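Local coordinates for protein CHAD domain (Ricinus communis, PDB 6QV5) that probably binds inorganic polyphosphate through an all-helical CHAD domain and also binds a zinc ion, at residues 36-41 against 65-70; 86-91 against 150-155; 18-23 against 216-221; 28-33 against 158-163. One frame throughout, in Å; residues are numbered along the deposited sequence.

Overall arrangement
Helix 26-42 ties the set together: interaction 1 uses its later turns and interaction 4 its first ones, their centres about 12 Å apart. Helix 147-163 similarly serves interactions 2 and 4, whose centres are about 16 Å apart. Interactions 1 and 2 also touch, as Leu38 and Ile41 pack on Met153. Interaction 3 closes the largest chain loop and encloses the other three; its Phe217 reaches the core, with CZ 3.3 Å from Arg66 O, while Leu18, Phe217 and Phe218 pack on Ile33. Interactions 2 and 3 remain separate, about 12 Å between nearest atoms. All four contacts lie away from the zinc ion held by His52 and His138.

Interaction 1. Residues 36-41 against 65-70; sequences NCLEHI and RRLRSA
The guanidinium of Arg66 has Cys37 SG over one face and Asn36 OD1 at the edge, tilted 22° out of its plane. The His40 ring meets the same arginine in its own plane, where Arg66 CD lies 3.7 Å from His40 ND1. Arg66 NH1 donates to Asn36 OD1 over 2.8 Å, and the amide and guanidinium planes stand 70° apart. Arg66 NH2 turns to His40 ND1 at 3.3 Å, a weak and bent bond. The bend of Arg66 at chi3 (76°) lays one guanidinium face on Cys37 SG while the NH groups point to Asn36 and His40. Because His40 NE2 is hydrogen-bonded to Gln59 OE1, the imidazole probably carries its proton there and offers ND1 as acceptor.

Helices 26-42 and 54-73 run nearly antiparallel here, their local axes 8.9 Å apart, in the buried interior of a four-helix bundle. The small side chain of Cys37 suits this close approach: its CB rests 3.8 Å from Leu67 CD1, and SG also reaches the methyl of Ala70. The fork of Leu67 is shared, CD1 lying by Cys37 and Leu38 while CD2 meets Ile41 CD1 at 3.8 Å. Phe217 packs on Cys37 and Arg66, and Leu156 on Leu38 and Leu67.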
loop_
_atom_site.group_PDB
_atom_site.type_symbol
_atom_site.label_atom_id
_atom_site.label_comp_id
_atom_site.label_asym_id
_atom_site.label_seq_id
_atom_site.Cartn_x
_atom_site.Cartn_y
_atom_site.Cartn_z
ATOM N N ASN A 36 -13.608 -1.647 -8.488
ATOM C CA ASN A 36 -12.867 -0.387 -8.410
ATOM C C ASN A 36 -11.373 -0.686 -8.212
ATOM O O ASN A 36 -10.529 0.001 -8.791
ATOM C CB ASN A 36 -13.400 0.468 -7.255
ATOM C CG ASN A 36 -12.832 1.863 -7.198
ATOM O OD1 ASN A 36 -11.746 2.097 -6.661
ATOM N ND2 ASN A 36 -13.564 2.822 -7.744
ATOM N N CYS A 37 -11.060 -1.724 -7.404
ATOM C CA CYS A 37 -9.700 -2.179 -7.117
ATOM C C CYS A 37 -9.066 -2.802 -8.355
ATOM O O CYS A 37 -7.927 -2.470 -8.680
ATOM C CB CYS A 37 -9.684 -3.145 -5.936
ATOM S SG CYS A 37 -9.989 -2.364 -4.333
ATOM N N LEU A 38 -9.809 -3.690 -9.053
ATOM C CA LEU A 38 -9.346 -4.359 -10.271
ATOM C C LEU A 38 -9.130 -3.372 -11.416
ATOM O O LEU A 38 -8.164 -3.531 -12.157
ATOM C CB LEU A 38 -10.285 -5.502 -10.691
ATOM C CG LEU A 38 -10.315 -6.740 -9.781
ATOM C CD1 LEU A 38 -11.552 -7.580 -10.050
ATOM C CD2 LEU A 38 -9.054 -7.586 -9.930
ATOM N N GLU A 39 -9.993 -2.335 -11.529
ATOM C CA GLU A 39 -9.877 -1.275 -12.541
ATOM C C GLU A 39 -8.608 -0.445 -12.283
ATOM O O GLU A 39 -7.894 -0.119 -13.231
ATOM C CB GLU A 39 -11.129 -0.376 -12.546
ATOM C CG GLU A 39 -11.129 0.706 -13.619
ATOM C CD GLU A 39 -12.138 1.828 -13.445
ATOM O OE1 GLU A 39 -12.336 2.292 -12.298
ATOM O OE2 GLU A 39 -12.719 2.258 -14.467
ATOM N N HIS A 40 -8.316 -0.148 -10.998
ATOM C CA HIS A 40 -7.138 0.608 -10.556
ATOM C C HIS A 40 -5.831 -0.107 -10.952
ATOM O O HIS A 40 -4.855 0.553 -11.305
ATOM C CB HIS A 40 -7.210 0.865 -9.035
ATOM C CG HIS A 40 -6.246 1.887 -8.506
ATOM N ND1 HIS A 40 -6.008 2.009 -7.148
ATOM C CD2 HIS A 40 -5.504 2.814 -9.160
ATOM C CE1 HIS A 40 -5.121 2.983 -7.021
ATOM N NE2 HIS A 40 -4.790 3.500 -8.204
ATOM N N ILE A 41 -5.842 -1.452 -10.939
ATOM C CA ILE A 41 -4.712 -2.299 -11.330
ATOM C C ILE A 41 -4.602 -2.355 -12.869
ATOM O O ILE A 41 -3.538 -2.046 -13.412
ATOM C CB ILE A 41 -4.840 -3.725 -10.697
ATOM C CG1 ILE A 41 -4.838 -3.664 -9.154
ATOM C CG2 ILE A 41 -3.748 -4.682 -11.210
ATOM C CD1 ILE A 41 -5.496 -4.845 -8.441
ATOM N N ARG A 65 -2.526 -3.374 -3.269
ATOM C CA ARG A 65 -2.655 -3.222 -1.815
ATOM C C ARG A 65 -4.111 -2.998 -1.407
ATOM O O ARG A 65 -4.564 -3.600 -0.431
ATOM C CB ARG A 65 -1.787 -2.067 -1.302
ATOM C CG ARG A 65 -0.373 -2.479 -0.953
ATOM C CD ARG A 65 0.249 -1.487 0.006
ATOM N NE ARG A 65 1.709 -1.518 -0.055
ATOM C CZ ARG A 65 2.441 -0.743 -0.850
ATOM N NH1 ARG A 65 1.857 0.136 -1.654
ATOM N NH2 ARG A 65 3.764 -0.837 -0.840
ATOM N N ARG A 66 -4.842 -2.147 -2.168
ATOM C CA ARG A 66 -6.262 -1.833 -1.957
ATOM C C ARG A 66 -7.119 -3.085 -2.141
ATOM O O ARG A 66 -8.057 -3.296 -1.373
ATOM C CB ARG A 66 -6.731 -0.729 -2.920
ATOM C CG ARG A 66 -6.328 0.672 -2.494
ATOM C CD ARG A 66 -6.742 1.730 -3.499
ATOM N NE ARG A 66 -8.175 2.016 -3.436
ATOM C CZ ARG A 66 -9.056 1.662 -4.366
ATOM N NH1 ARG A 66 -10.340 1.959 -4.219
ATOM N NH2 ARG A 66 -8.661 1.013 -5.455
ATOM N N LEU A 67 -6.776 -3.921 -3.142
ATOM C CA LEU A 67 -7.459 -5.177 -3.443
ATOM C C LEU A 67 -7.272 -6.190 -2.305
ATOM O O LEU A 67 -8.253 -6.799 -1.877
ATOM C CB LEU A 67 -6.961 -5.751 -4.787
ATOM C CG LEU A 67 -7.572 -7.079 -5.257
ATOM C CD1 LEU A 67 -8.950 -6.876 -5.877
ATOM C CD2 LEU A 67 -6.658 -7.771 -6.246
ATOM N N ARG A 68 -6.024 -6.350 -1.812
ATOM C CA ARG A 68 -5.688 -7.272 -0.724
ATOM C C ARG A 68 -6.398 -6.901 0.585
ATOM O O ARG A 68 -6.904 -7.795 1.268
ATOM C CB ARG A 68 -4.170 -7.367 -0.524
ATOM C CG ARG A 68 -3.733 -8.727 0.007
ATOM C CD ARG A 68 -2.458 -8.649 0.821
ATOM N NE ARG A 68 -1.260 -8.610 -0.019
ATOM C CZ ARG A 68 -0.579 -9.684 -0.410
ATOM N NH1 ARG A 68 -0.977 -10.899 -0.049
ATOM N NH2 ARG A 68 0.505 -9.551 -1.162
ATOM N N SER A 69 -6.464 -5.589 0.910
ATOM C CA SER A 69 -7.145 -5.087 2.108
ATOM C C SER A 69 -8.663 -5.267 1.997
ATOM O O SER A 69 -9.312 -5.551 3.004
ATOM C CB SER A 69 -6.783 -3.628 2.381
ATOM O OG SER A 69 -7.223 -2.766 1.344
ATOM N N ALA A 70 -9.216 -5.132 0.769
ATOM C CA ALA A 70 -10.643 -5.328 0.488
ATOM C C ALA A 70 -11.016 -6.803 0.663
ATOM O O ALA A 70 -12.078 -7.098 1.204
ATOM C CB ALA A 70 -10.978 -4.866 -0.922
#

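Interaction 2. Residues 86-91 against 150-155; sequences DDISWL and TRLMLT
An apolar helix-helix contact, in which Leu152 packs on Asp87, Ile88 and Leu91, joins helix 147-163 to helix 82-108. The local axes are 10.4 Å apart, and their directions differ by 129°. With CG anti to the backbone N (chi1 163°), Leu152 extends its fork toward the partner: CD1 meets Asp87 CB at 3.7 Å and Ile88 CG1 at 3.8 Å. Leu152 CD2 sits against the backbone oxygen of Asp87 and comes within 4.0 Å of Leu91 CD2. Asp87 thus contributes its methylene here, while its carboxylate forms a salt bridge with Arg148, an arrangement that suits an acidic residue at the border of a hydrophobic patch. Flexible Met153, bent at chi2 and chi3, brings its terminal CE to 3.9 Å from Leu91 CD2, the two chains crossing at about a right angle. Leu84, one turn before Ile88, also touches Leu152. Leu152 sits as a single knob among Leu84, Asp87, Ile88 and Leu91 (i, i+3, i+4, i+7), between two steeply crossed helices of this all-helical CHAD fold.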
loop_
_atom_site.group_PDB
_atom_site.type_symbol
_atom_site.label_atom_id
_atom_site.label_comp_id
_atom_site.label_asym_id
_atom_site.label_seq_id
_atom_site.Cartn_x
_atom_site.Cartn_y
_atom_site.Cartn_z
ATOM N N ASP A 86 -2.370 -16.681 -3.440
ATOM C CA ASP A 86 -0.957 -16.957 -3.717
ATOM C C ASP A 86 -0.481 -16.115 -4.905
ATOM O O ASP A 86 0.640 -15.604 -4.880
ATOM C CB ASP A 86 -0.730 -18.455 -4.006
ATOM C CG ASP A 86 -0.991 -19.404 -2.845
ATOM O OD1 ASP A 86 -0.998 -18.940 -1.681
ATOM O OD2 ASP A 86 -1.178 -20.613 -3.101
ATOM N N ASP A 87 -1.342 -15.965 -5.935
ATOM C CA ASP A 87 -1.056 -15.182 -7.139
ATOM C C ASP A 87 -1.091 -13.673 -6.865
ATOM O O ASP A 87 -0.346 -12.928 -7.504
ATOM C CB ASP A 87 -2.003 -15.565 -8.288
ATOM C CG ASP A 87 -1.934 -17.017 -8.725
ATOM O OD1 ASP A 87 -0.808 -17.554 -8.840
ATOM O OD2 ASP A 87 -3.003 -17.611 -8.976
ATOM N N ILE A 88 -1.947 -13.227 -5.915
ATOM C CA ILE A 88 -2.055 -11.821 -5.495
ATOM C C ILE A 88 -0.766 -11.443 -4.748
ATOM O O ILE A 88 -0.219 -10.361 -4.976
ATOM C CB ILE A 88 -3.354 -11.563 -4.668
ATOM C CG1 ILE A 88 -4.600 -11.616 -5.580
ATOM C CG2 ILE A 88 -3.302 -10.224 -3.902
ATOM C CD1 ILE A 88 -5.883 -12.064 -4.896
ATOM N N SER A 89 -0.264 -12.369 -3.901
ATOM C CA SER A 89 0.979 -12.221 -3.141
ATOM C C SER A 89 2.183 -12.158 -4.083
ATOM O O SER A 89 3.108 -11.386 -3.831
ATOM C CB SER A 89 1.137 -13.361 -2.140
ATOM O OG SER A 89 0.102 -13.327 -1.170
ATOM N N TRP A 90 2.147 -12.942 -5.184
ATOM C CA TRP A 90 3.180 -12.971 -6.222
ATOM C C TRP A 90 3.204 -11.632 -6.972
ATOM O O TRP A 90 4.281 -11.071 -7.168
ATOM C CB TRP A 90 2.958 -14.161 -7.180
ATOM C CG TRP A 90 3.633 -14.022 -8.515
ATOM C CD1 TRP A 90 4.955 -14.206 -8.790
ATOM C CD2 TRP A 90 3.010 -13.655 -9.754
ATOM N NE1 TRP A 90 5.198 -13.976 -10.126
ATOM C CE2 TRP A 90 4.021 -13.634 -10.740
ATOM C CE3 TRP A 90 1.694 -13.329 -10.125
ATOM C CZ2 TRP A 90 3.754 -13.315 -12.077
ATOM C CZ3 TRP A 90 1.433 -13.007 -11.446
ATOM C CH2 TRP A 90 2.454 -13.007 -12.407
ATOM N N LEU A 91 2.017 -11.122 -7.369
ATOM C CA LEU A 91 1.847 -9.846 -8.072
ATOM C C LEU A 91 2.299 -8.663 -7.197
ATOM O O LEU A 91 2.927 -7.732 -7.707
ATOM C CB LEU A 91 0.382 -9.680 -8.532
ATOM C CG LEU A 91 -0.013 -8.388 -9.271
ATOM C CD1 LEU A 91 0.735 -8.238 -10.586
ATOM C CD2 LEU A 91 -1.505 -8.343 -9.520
ATOM N N THR A 150 -2.804 -12.480 -16.315
ATOM C CA THR A 150 -4.072 -12.379 -17.046
ATOM C C THR A 150 -5.103 -13.394 -16.550
ATOM O O THR A 150 -6.284 -13.053 -16.468
ATOM C CB THR A 150 -3.858 -12.435 -18.559
ATOM O OG1 THR A 150 -3.058 -13.572 -18.880
ATOM C CG2 THR A 150 -3.211 -11.163 -19.102
ATOM N N ARG A 151 -4.655 -14.615 -16.178
ATOM C CA ARG A 151 -5.532 -15.651 -15.625
ATOM C C ARG A 151 -6.055 -15.227 -14.257
ATOM O O ARG A 151 -7.239 -15.403 -13.989
ATOM C CB ARG A 151 -4.834 -17.019 -15.543
ATOM C CG ARG A 151 -4.781 -17.748 -16.875
ATOM C CD ARG A 151 -4.281 -19.173 -16.744
ATOM N NE ARG A 151 -5.352 -20.094 -16.364
ATOM C CZ ARG A 151 -5.235 -21.418 -16.345
ATOM N NH1 ARG A 151 -6.264 -22.176 -15.990
ATOM N NH2 ARG A 151 -4.090 -21.996 -16.687
ATOM N N LEU A 152 -5.186 -14.621 -13.421
ATOM C CA LEU A 152 -5.525 -14.122 -12.084
ATOM C C LEU A 152 -6.622 -13.052 -12.134
ATOM O O LEU A 152 -7.597 -13.164 -11.391
ATOM C CB LEU A 152 -4.261 -13.604 -11.357
ATOM C CG LEU A 152 -4.444 -12.700 -10.123
ATOM C CD1 LEU A 152 -4.944 -13.485 -8.921
ATOM C CD2 LEU A 152 -3.152 -11.988 -9.778
ATOM N N MET A 153 -6.467 -12.036 -13.011
ATOM C CA MET A 153 -7.422 -10.932 -13.185
ATOM C C MET A 153 -8.783 -11.435 -13.663
ATOM O O MET A 153 -9.818 -10.920 -13.232
ATOM C CB MET A 153 -6.876 -9.873 -14.159
ATOM C CG MET A 153 -5.660 -9.128 -13.650
ATOM S SD MET A 153 -6.001 -7.997 -12.278
ATOM C CE MET A 153 -5.068 -8.783 -10.990
ATOM N N LEU A 154 -8.769 -12.455 -14.541
ATOM C CA LEU A 154 -9.955 -13.091 -15.098
ATOM C C LEU A 154 -10.659 -13.954 -14.042
ATOM O O LEU A 154 -11.878 -13.846 -13.897
ATOM C CB LEU A 154 -9.558 -13.929 -16.329
ATOM C CG LEU A 154 -10.673 -14.536 -17.171
ATOM C CD1 LEU A 154 -11.382 -13.475 -18.006
ATOM C CD2 LEU A 154 -10.120 -15.612 -18.080
ATOM N N THR A 155 -9.894 -14.793 -13.304
ATOM C CA THR A 155 -10.427 -15.682 -12.263
ATOM C C THR A 155 -10.972 -14.875 -11.071
ATOM O O THR A 155 -12.002 -15.260 -10.516
ATOM C CB THR A 155 -9.403 -16.767 -11.872
ATOM O OG1 THR A 155 -8.859 -17.348 -13.058
ATOM C CG2 THR A 155 -10.010 -17.879 -11.019
#

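Interaction 3. Residues 18-23 against 216-221; sequences LALDAD and EFFHGL
Leu18 and Ala22 lie beside Phe217 and Leu221, their CA atoms 6.5 Å and 5.2 Å apart, so the extended strip before helix 26-42 runs in the same direction as the chain leaving helix 198-217. Two leucine methyls pack against Phe217 O: Leu18 CD2 at 3.5 Å and Leu20 CD1, carried there with CG beside the backbone N (chi1 -70°), at 3.4 Å. Farther along, Leu221 CD1 packs on Leu20 CB and approaches Asp21 O. His219 touches Leu18 O with its CB, and that oxygen lies near the imidazole plane. Gly220, lacking a side chain, lets Leu20 O come up to its CA in a C-H...O contact of 3.5 Å.

Water joins the two backbones. One molecule donates to Leu18 O and Phe217 O and accepts from Leu20 N and Gly220 N. A second accepts from Leu18 N and donates to Glu216 O. At the end of helix 198-217, Glu216 O and Phe217 O thus accept from water, while Leu18 and Leu20 lay apolar methyls beside Phe217 O.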
loop_
_atom_site.group_PDB
_atom_site.type_symbol
_atom_site.label_atom_id
_atom_site.label_comp_id
_atom_site.label_asym_id
_atom_site.label_seq_id
_atom_site.Cartn_x
_atom_site.Cartn_y
_atom_site.Cartn_z
ATOM N N LEU A 18 -15.518 6.185 -5.468
ATOM C CA LEU A 18 -16.661 5.286 -5.339
ATOM C C LEU A 18 -17.709 5.854 -4.381
ATOM O O LEU A 18 -17.516 5.847 -3.162
ATOM C CB LEU A 18 -16.200 3.874 -4.919
ATOM C CG LEU A 18 -17.223 2.738 -5.034
ATOM C CD1 LEU A 18 -17.424 2.306 -6.482
ATOM C CD2 LEU A 18 -16.786 1.547 -4.219
ATOM N N ALA A 19 -18.810 6.372 -4.950
ATOM C CA ALA A 19 -19.913 6.952 -4.189
ATOM C C ALA A 19 -21.115 6.000 -4.181
ATOM O O ALA A 19 -21.951 6.027 -5.090
ATOM C CB ALA A 19 -20.293 8.315 -4.758
ATOM N N LEU A 20 -21.165 5.127 -3.162
ATOM C CA LEU A 20 -22.237 4.147 -2.985
ATOM C C LEU A 20 -23.467 4.810 -2.377
ATOM O O LEU A 20 -23.331 5.756 -1.593
ATOM C CB LEU A 20 -21.779 2.992 -2.070
ATOM C CG LEU A 20 -20.727 2.021 -2.610
ATOM C CD1 LEU A 20 -20.034 1.303 -1.474
ATOM C CD2 LEU A 20 -21.343 0.999 -3.560
ATOM N N ASP A 21 -24.664 4.298 -2.718
ATOM C CA ASP A 21 -25.932 4.790 -2.176
ATOM C C ASP A 21 -26.047 4.373 -0.707
ATOM O O ASP A 21 -25.484 3.345 -0.319
ATOM C CB ASP A 21 -27.123 4.239 -2.981
ATOM C CG ASP A 21 -27.239 4.777 -4.395
ATOM O OD1 ASP A 21 -27.412 6.008 -4.553
ATOM O OD2 ASP A 21 -27.185 3.966 -5.344
ATOM N N ALA A 22 -26.751 5.177 0.110
ATOM C CA ALA A 22 -26.947 4.905 1.538
ATOM C C ALA A 22 -27.780 3.636 1.768
ATOM O O ALA A 22 -27.523 2.903 2.725
ATOM C CB ALA A 22 -27.609 6.097 2.211
ATOM N N ASP A 23 -28.754 3.374 0.874
ATOM C CA ASP A 23 -29.657 2.222 0.925
ATOM C C ASP A 23 -29.156 1.007 0.111
ATOM O O ASP A 23 -29.903 0.039 -0.060
ATOM C CB ASP A 23 -31.075 2.646 0.483
ATOM C CG ASP A 23 -31.171 3.152 -0.947
ATOM O OD1 ASP A 23 -30.386 4.060 -1.314
ATOM O OD2 ASP A 23 -32.040 2.653 -1.697
ATOM N N GLU A 216 -12.595 4.779 2.261
ATOM C CA GLU A 216 -12.659 5.213 0.864
ATOM C C GLU A 216 -13.615 4.310 0.079
ATOM O O GLU A 216 -14.270 4.782 -0.851
ATOM C CB GLU A 216 -11.268 5.201 0.219
ATOM C CG GLU A 216 -10.401 6.396 0.581
ATOM C CD GLU A 216 -8.960 6.344 0.101
ATOM O OE1 GLU A 216 -8.429 5.229 -0.114
ATOM O OE2 GLU A 216 -8.356 7.430 -0.047
ATOM N N PHE A 217 -13.691 3.010 0.459
ATOM C CA PHE A 217 -14.571 2.013 -0.158
ATOM C C PHE A 217 -16.037 2.318 0.146
ATOM O O PHE A 217 -16.863 2.303 -0.767
ATOM C CB PHE A 217 -14.222 0.586 0.315
ATOM C CG PHE A 217 -12.865 0.034 -0.065
ATOM C CD1 PHE A 217 -12.285 0.346 -1.291
ATOM C CD2 PHE A 217 -12.202 -0.857 0.770
ATOM C CE1 PHE A 217 -11.042 -0.182 -1.648
ATOM C CE2 PHE A 217 -10.957 -1.382 0.412
ATOM C CZ PHE A 217 -10.388 -1.043 -0.796
ATOM N N PHE A 218 -16.350 2.595 1.427
ATOM C CA PHE A 218 -17.697 2.916 1.904
ATOM C C PHE A 218 -17.838 4.438 2.115
ATOM O O PHE A 218 -18.401 4.879 3.118
ATOM C CB PHE A 218 -18.002 2.134 3.201
ATOM C CG PHE A 218 -17.902 0.628 3.098
ATOM C CD1 PHE A 218 -18.969 -0.126 2.621
ATOM C CD2 PHE A 218 -16.756 -0.039 3.514
ATOM C CE1 PHE A 218 -18.884 -1.520 2.549
ATOM C CE2 PHE A 218 -16.667 -1.431 3.433
ATOM C CZ PHE A 218 -17.732 -2.163 2.952
ATOM N N HIS A 219 -17.338 5.230 1.144
ATOM C CA HIS A 219 -17.316 6.698 1.149
ATOM C C HIS A 219 -18.706 7.360 1.252
ATOM O O HIS A 219 -18.898 8.225 2.110
ATOM C CB HIS A 219 -16.537 7.226 -0.074
ATOM C CG HIS A 219 -16.591 8.713 -0.248
ATOM N ND1 HIS A 219 -17.286 9.289 -1.296
ATOM C CD2 HIS A 219 -16.050 9.694 0.511
ATOM C CE1 HIS A 219 -17.139 10.595 -1.147
ATOM N NE2 HIS A 219 -16.405 10.888 -0.073
ATOM N N GLY A 220 -19.642 6.953 0.394
ATOM C CA GLY A 220 -20.996 7.504 0.354
ATOM C C GLY A 220 -21.942 7.063 1.459
ATOM O O GLY A 220 -23.117 7.441 1.447
ATOM N N LEU A 221 -21.439 6.273 2.424
ATOM C CA LEU A 221 -22.198 5.728 3.553
ATOM C C LEU A 221 -22.010 6.525 4.851
ATOM O O LEU A 221 -22.844 6.423 5.754
ATOM C CB LEU A 221 -21.773 4.265 3.782
ATOM C CG LEU A 221 -22.633 3.163 3.154
ATOM C CD1 LEU A 221 -22.500 3.133 1.638
ATOM C CD2 LEU A 221 -22.227 1.813 3.687
HETATM O O HOH W 1 -13.898 6.615 -2.847
HETATM O O HOH W 2 -18.882 4.622 -1.131
#

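Interaction 4. Residues 28-33 against 158-163; sequences EAFPAI and AWMLET
Phe30 reaches across to Met160 and Trp159 with the far end of its ring. From CB the first torsion sets CG anti to the backbone N (chi1 173°), sending the ring away from its own helix. Phe30 CD2 is the first atom to approach the partner, 4.0 Å from Met160 O. Phe30 CE2 comes closer, 3.4 Å from Met160 O, which lies in the ring plane, so the slightly positive C-H edge faces a carbonyl. CE2 also lies near Thr163 CB. At the tip, Phe30 CZ meets Trp159 CH2 at 3.9 Å; the edge of Phe30 is turned toward the face of the six-membered ring of Trp159, offset, with planes 67° and centroids 5.8 Å apart.

Thr163 OG1 donates to Trp159 O over 2.7 Å, a bond that holds the hydroxyl back against its own helix, above the rim of one indole face. Beside Phe30, Pro31 has no N-H to give to the preceding turn, and the helix kinks there. Its CA and CB offer an apolar shelf to the long, pliant Met160, whose CE lies 3.9 Å from Pro31 CB while SD packs on Pro31 O.

Helices 26-42 and 147-163 run almost antiparallel here, at 170°. Helix 54-73 adjoins both, touching Ile33 through Ala70 and Trp159 through Leu71, and Phe74, just beyond it, makes an edge-to-face pair with Phe30.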
loop_
_atom_site.group_PDB
_atom_site.type_symbol
_atom_site.label_atom_id
_atom_site.label_comp_id
_atom_site.label_asym_id
_atom_site.label_seq_id
_atom_site.Cartn_x
_atom_site.Cartn_y
_atom_site.Cartn_z
ATOM N N GLU A 28 -24.333 -5.390 -3.759
ATOM C CA GLU A 28 -24.076 -4.282 -4.682
ATOM C C GLU A 28 -22.736 -3.610 -4.377
ATOM O O GLU A 28 -22.030 -3.219 -5.307
ATOM C CB GLU A 28 -25.213 -3.245 -4.618
ATOM C CG GLU A 28 -26.563 -3.770 -5.086
ATOM C CD GLU A 28 -27.756 -2.859 -4.865
ATOM O OE1 GLU A 28 -27.793 -2.146 -3.835
ATOM O OE2 GLU A 28 -28.672 -2.875 -5.719
ATOM N N ALA A 29 -22.389 -3.480 -3.078
ATOM C CA ALA A 29 -21.153 -2.854 -2.603
ATOM C C ALA A 29 -19.910 -3.695 -2.904
ATOM O O ALA A 29 -18.932 -3.152 -3.416
ATOM C CB ALA A 29 -21.247 -2.563 -1.112
ATOM N N PHE A 30 -19.952 -5.009 -2.587
ATOM C CA PHE A 30 -18.868 -5.978 -2.806
ATOM C C PHE A 30 -18.329 -5.970 -4.258
ATOM O O PHE A 30 -17.119 -5.786 -4.406
ATOM C CB PHE A 30 -19.306 -7.383 -2.349
ATOM C CG PHE A 30 -18.394 -8.549 -2.648
ATOM C CD1 PHE A 30 -17.389 -8.914 -1.760
ATOM C CD2 PHE A 30 -18.607 -9.350 -3.765
ATOM C CE1 PHE A 30 -16.578 -10.023 -2.011
ATOM C CE2 PHE A 30 -17.790 -10.454 -4.022
ATOM C CZ PHE A 30 -16.785 -10.788 -3.139
ATOM N N PRO A 31 -19.153 -6.110 -5.338
ATOM C CA PRO A 31 -18.576 -6.059 -6.693
ATOM C C PRO A 31 -18.148 -4.653 -7.118
ATOM O O PRO A 31 -17.301 -4.526 -8.000
ATOM C CB PRO A 31 -19.694 -6.614 -7.578
ATOM C CG PRO A 31 -20.938 -6.282 -6.858
ATOM C CD PRO A 31 -20.615 -6.331 -5.393
ATOM N N ALA A 32 -18.729 -3.604 -6.497
ATOM C CA ALA A 32 -18.388 -2.209 -6.784
ATOM C C ALA A 32 -17.028 -1.849 -6.182
ATOM O O ALA A 32 -16.249 -1.155 -6.834
ATOM C CB ALA A 32 -19.467 -1.277 -6.258
ATOM N N ILE A 33 -16.741 -2.340 -4.950
ATOM C CA ILE A 33 -15.483 -2.132 -4.220
ATOM C C ILE A 33 -14.341 -2.896 -4.906
ATOM O O ILE A 33 -13.310 -2.293 -5.216
ATOM C CB ILE A 33 -15.636 -2.487 -2.703
ATOM C CG1 ILE A 33 -16.475 -1.420 -1.967
ATOM C CG2 ILE A 33 -14.272 -2.690 -2.006
ATOM C CD1 ILE A 33 -17.209 -1.902 -0.734
ATOM N N ALA A 158 -14.322 -13.292 -12.209
ATOM C CA ALA A 158 -15.309 -14.369 -12.319
ATOM C C ALA A 158 -15.809 -14.795 -10.935
ATOM O O ALA A 158 -17.005 -15.039 -10.770
ATOM C CB ALA A 158 -14.708 -15.560 -13.049
ATOM N N TRP A 159 -14.893 -14.870 -9.947
ATOM C CA TRP A 159 -15.199 -15.228 -8.561
ATOM C C TRP A 159 -16.015 -14.112 -7.901
ATOM O O TRP A 159 -16.973 -14.407 -7.186
ATOM C CB TRP A 159 -13.903 -15.519 -7.778
ATOM C CG TRP A 159 -14.096 -15.649 -6.296
ATOM C CD1 TRP A 159 -14.513 -16.754 -5.616
ATOM C CD2 TRP A 159 -13.895 -14.624 -5.316
ATOM N NE1 TRP A 159 -14.586 -16.482 -4.269
ATOM C CE2 TRP A 159 -14.216 -15.179 -4.057
ATOM C CE3 TRP A 159 -13.490 -13.279 -5.379
ATOM C CZ2 TRP A 159 -14.140 -14.438 -2.871
ATOM C CZ3 TRP A 159 -13.412 -12.549 -4.205
ATOM C CH2 TRP A 159 -13.725 -13.129 -2.968
ATOM N N MET A 160 -15.639 -12.840 -8.159
ATOM C CA MET A 160 -16.296 -11.633 -7.646
ATOM C C MET A 160 -17.783 -11.613 -8.022
ATOM O O MET A 160 -18.626 -11.428 -7.144
ATOM C CB MET A 160 -15.581 -10.375 -8.182
ATOM C CG MET A 160 -16.152 -9.065 -7.676
ATOM S SD MET A 160 -15.677 -7.673 -8.730
ATOM C CE MET A 160 -16.923 -7.774 -9.988
ATOM N N LEU A 161 -18.095 -11.828 -9.315
ATOM C CA LEU A 161 -19.462 -11.829 -9.841
ATOM C C LEU A 161 -20.299 -13.022 -9.375
ATOM O O LEU A 161 -21.513 -12.883 -9.235
ATOM C CB LEU A 161 -19.465 -11.731 -11.376
ATOM C CG LEU A 161 -18.890 -10.445 -11.975
ATOM C CD1 LEU A 161 -18.342 -10.697 -13.354
ATOM C CD2 LEU A 161 -19.922 -9.323 -12.002
ATOM N N GLU A 162 -19.657 -14.181 -9.129
ATOM C CA GLU A 162 -20.330 -15.397 -8.666
ATOM C C GLU A 162 -20.719 -15.302 -7.181
ATOM O O GLU A 162 -21.827 -15.701 -6.818
ATOM C CB GLU A 162 -19.458 -16.641 -8.929
ATOM C CG GLU A 162 -20.199 -17.962 -8.763
ATOM C CD GLU A 162 -19.431 -19.241 -9.049
ATOM O OE1 GLU A 162 -18.179 -19.208 -9.080
ATOM O OE2 GLU A 162 -20.093 -20.289 -9.234
ATOM N N THR A 163 -19.811 -14.778 -6.334
ATOM C CA THR A 163 -20.022 -14.650 -4.890
ATOM C C THR A 163 -20.906 -13.439 -4.519
ATOM O O THR A 163 -21.539 -13.466 -3.461
ATOM C CB THR A 163 -18.675 -14.653 -4.131
ATOM O OG1 THR A 163 -17.729 -15.469 -4.820
ATOM C CG2 THR A 163 -18.813 -15.166 -2.705
#